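Local coordinates for periplasmic branched-chain amino acid-binding protein (Burkholderia mallei, PDB 3I09) that probably captures branched-chain amino acids or related small carboxylates in the periplasm for an ABC transporter, and here holds acetoacetic acid, at residues T114-H119 / D301-M306. Numbering follows the deposited sequence.
With EDO (1,2-ethanediol), chain K.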
loop_
_atom_site.group_PDB
_atom_site.type_symbol
_atom_site.label_atom_id
_atom_site.label_comp_id
_atom_site.label_asym_id
_atom_site.label_seq_id
_atom_site.Cartn_x
_atom_site.Cartn_y
_atom_site.Cartn_z
ATOM N N THR A 114 6.262 -9.283 13.452
ATOM C CA THR A 114 5.744 -9.546 14.796
ATOM C C THR A 114 4.633 -10.583 14.668
ATOM O O THR A 114 4.091 -10.770 13.590
ATOM C CB THR A 114 5.207 -8.273 15.527
ATOM O OG1 THR A 114 3.797 -8.172 15.413
ATOM C CG2 THR A 114 5.854 -6.941 15.004
ATOM N N PRO A 115 4.283 -11.226 15.762
ATOM C CA PRO A 115 3.177 -12.148 15.795
ATOM C C PRO A 115 1.801 -11.501 15.787
ATOM O O PRO A 115 0.825 -12.231 15.715
ATOM C CB PRO A 115 3.350 -12.870 17.136
ATOM C CG PRO A 115 4.653 -12.465 17.651
ATOM C CD PRO A 115 4.919 -11.118 17.085
ATOM N N TYR A 116 1.749 -10.167 15.828
ATOM C CA TYR A 116 0.501 -9.425 15.883
ATOM C C TYR A 116 0.247 -8.540 14.669
ATOM O O TYR A 116 -0.690 -7.728 14.705
ATOM C CB TYR A 116 0.481 -8.574 17.175
ATOM C CG TYR A 116 0.546 -9.461 18.396
ATOM C CD1 TYR A 116 -0.595 -10.101 18.870
ATOM C CD2 TYR A 116 1.749 -9.755 18.996
ATOM C CE1 TYR A 116 -0.539 -10.972 19.945
ATOM C CE2 TYR A 116 1.804 -10.620 20.091
ATOM C CZ TYR A 116 0.666 -11.226 20.540
ATOM O OH TYR A 116 0.734 -12.091 21.613
ATOM N N THR A 117 1.054 -8.699 13.609
ATOM C CA THR A 117 1.033 -7.801 12.457
ATOM C C THR A 117 0.508 -8.508 11.226
ATOM O O THR A 117 0.905 -9.634 10.948
ATOM C CB THR A 117 2.436 -7.300 12.191
ATOM O OG1 THR A 117 2.920 -6.632 13.376
ATOM C CG2 THR A 117 2.472 -6.354 10.941
ATOM N N VAL A 118 -0.384 -7.848 10.501
ATOM C CA VAL A 118 -0.809 -8.303 9.207
ATOM C C VAL A 118 -0.497 -7.187 8.211
ATOM O O VAL A 118 -0.872 -6.034 8.456
ATOM C CB VAL A 118 -2.311 -8.609 9.196
ATOM C CG1 VAL A 118 -2.778 -9.019 7.782
ATOM C CG2 VAL A 118 -2.604 -9.705 10.220
ATOM N N HIS A 119 0.144 -7.542 7.087
ATOM C CA HIS A 119 0.419 -6.582 6.020
ATOM C C HIS A 119 -0.490 -6.968 4.863
ATOM O O HIS A 119 -0.300 -7.984 4.203
ATOM C CB HIS A 119 1.912 -6.563 5.652
ATOM C CG HIS A 119 2.360 -5.270 5.003
ATOM N ND1 HIS A 119 3.625 -5.105 4.487
ATOM C CD2 HIS A 119 1.745 -4.071 4.866
ATOM C CE1 HIS A 119 3.745 -3.886 3.992
ATOM N NE2 HIS A 119 2.621 -3.230 4.211
ATOM N N ASP A 301 -9.749 -11.274 22.177
ATOM C CA ASP A 301 -8.399 -11.629 22.676
ATOM C C ASP A 301 -7.401 -11.751 21.514
ATOM O O ASP A 301 -7.678 -12.470 20.530
ATOM C CB ASP A 301 -8.429 -12.976 23.409
ATOM C CG ASP A 301 -7.043 -13.451 23.799
ATOM O OD1 ASP A 301 -6.537 -12.938 24.826
ATOM O OD2 ASP A 301 -6.445 -14.333 23.120
ATOM N N SER A 302 -6.275 -11.052 21.602
ATOM C CA SER A 302 -5.388 -10.922 20.437
ATOM C C SER A 302 -4.779 -12.267 19.994
ATOM O O SER A 302 -4.647 -12.518 18.796
ATOM C CB SER A 302 -4.301 -9.912 20.692
ATOM O OG SER A 302 -3.447 -10.314 21.741
ATOM N N ASP A 303 -4.477 -13.164 20.932
ATOM C CA ASP A 303 -3.927 -14.454 20.521
ATOM C C ASP A 303 -4.963 -15.333 19.814
ATOM O O ASP A 303 -4.628 -15.947 18.807
ATOM C CB ASP A 303 -3.243 -15.181 21.664
ATOM C CG ASP A 303 -1.961 -14.492 22.127
ATOM O OD1 ASP A 303 -1.361 -13.689 21.375
ATOM O OD2 ASP A 303 -1.536 -14.803 23.267
ATOM N N LYS A 304 -6.205 -15.337 20.290
ATOM C CA LYS A 304 -7.284 -16.054 19.631
ATOM C C LYS A 304 -7.594 -15.471 18.255
ATOM O O LYS A 304 -7.798 -16.215 17.321
ATOM C CB LYS A 304 -8.558 -16.060 20.469
ATOM C CG LYS A 304 -8.401 -16.847 21.779
ATOM C CD LYS A 304 -9.658 -16.788 22.618
ATOM C CE LYS A 304 -9.482 -17.637 23.857
ATOM N NZ LYS A 304 -10.747 -17.687 24.643
ATOM N N VAL A 305 -7.629 -14.138 18.147
ATOM C CA VAL A 305 -7.934 -13.483 16.854
ATOM C C VAL A 305 -6.808 -13.745 15.851
ATOM O O VAL A 305 -7.075 -14.094 14.693
ATOM C CB VAL A 305 -8.221 -11.959 17.029
ATOM C CG1 VAL A 305 -8.347 -11.296 15.661
ATOM C CG2 VAL A 305 -9.506 -11.771 17.886
HETATM N N MSE A 306 -5.553 -13.663 16.289
HETATM C CA MSE A 306 -4.427 -13.921 15.385
HETATM C C MSE A 306 -4.477 -15.360 14.870
HETATM O O MSE A 306 -4.263 -15.585 13.667
HETATM C CB MSE A 306 -3.057 -13.633 16.038
HETATM C CG MSE A 306 -2.688 -12.164 16.216
HETATM SE SE MSE A 306 -2.876 -10.978 14.715
HETATM C CE MSE A 306 -1.823 -11.917 13.416
HETATM C C1 EDO K . -2.106 -11.550 24.693
HETATM O O1 EDO K . -1.487 -12.799 24.980
HETATM C C2 EDO K . -3.604 -11.723 24.837
HETATM O O2 EDO K . -4.063 -12.692 23.899
HETATM O O HOH W 1 0.917 -14.278 24.279
#
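Y116 reaches from the turn before strand 117-119 to the first turn of helix 302-309, where its OH donates to D303 OD1 at 2.6 Å. The strand is the outermost on one side of the mixed sheet in a type I periplasmic binding protein, so the contact fastens a late helix to that sheet edge. The bond uses the syn lone pair of OD1; OD1 lies at the ring edge near its plane, and the carboxylate is turned only 26° from the ring. Tyrosine suits the place because its buried ring gives apolar surface while its hydroxyl extends to a charged residue on the exposed side of the helix.

Next to this polar end, selenomethionine M306 packs between helix and turn. Its CG, set anti to the carbonyl carbon, lies 4.0 Å from Y116 CD1; the bends at chi2 and chi3 (-49° and -55°) then bring SE beside Y116 CA and turn the methyl CE to 3.5 Å from P115 O and against V118 CG2. Methionine, here carrying selenium in place of sulfur, is flexible and unbranched and can follow such an irregular surface.

Further out, the type I turn T114-T117 sets the tyrosine: T114 OG1 accepts from Y116 N in an ST turn and donates to T117 OG1, which also bonds N88. Backbone bonds from Y116 and V118 to Y98 join this region to strand 97-100. On the helix side, S302 OG, near the tyrosine ring, bonds K95 O, while D301 is the N-cap, its short side chain bringing OD2 to accept from K304 N. A 1,2-ethanediol, most likely a crystallisation additive, occupies the helix start: its O2 accepts from D303 N and donates to D301 OD1, and its O1 donates to D303 OD2 at 2.6 Å.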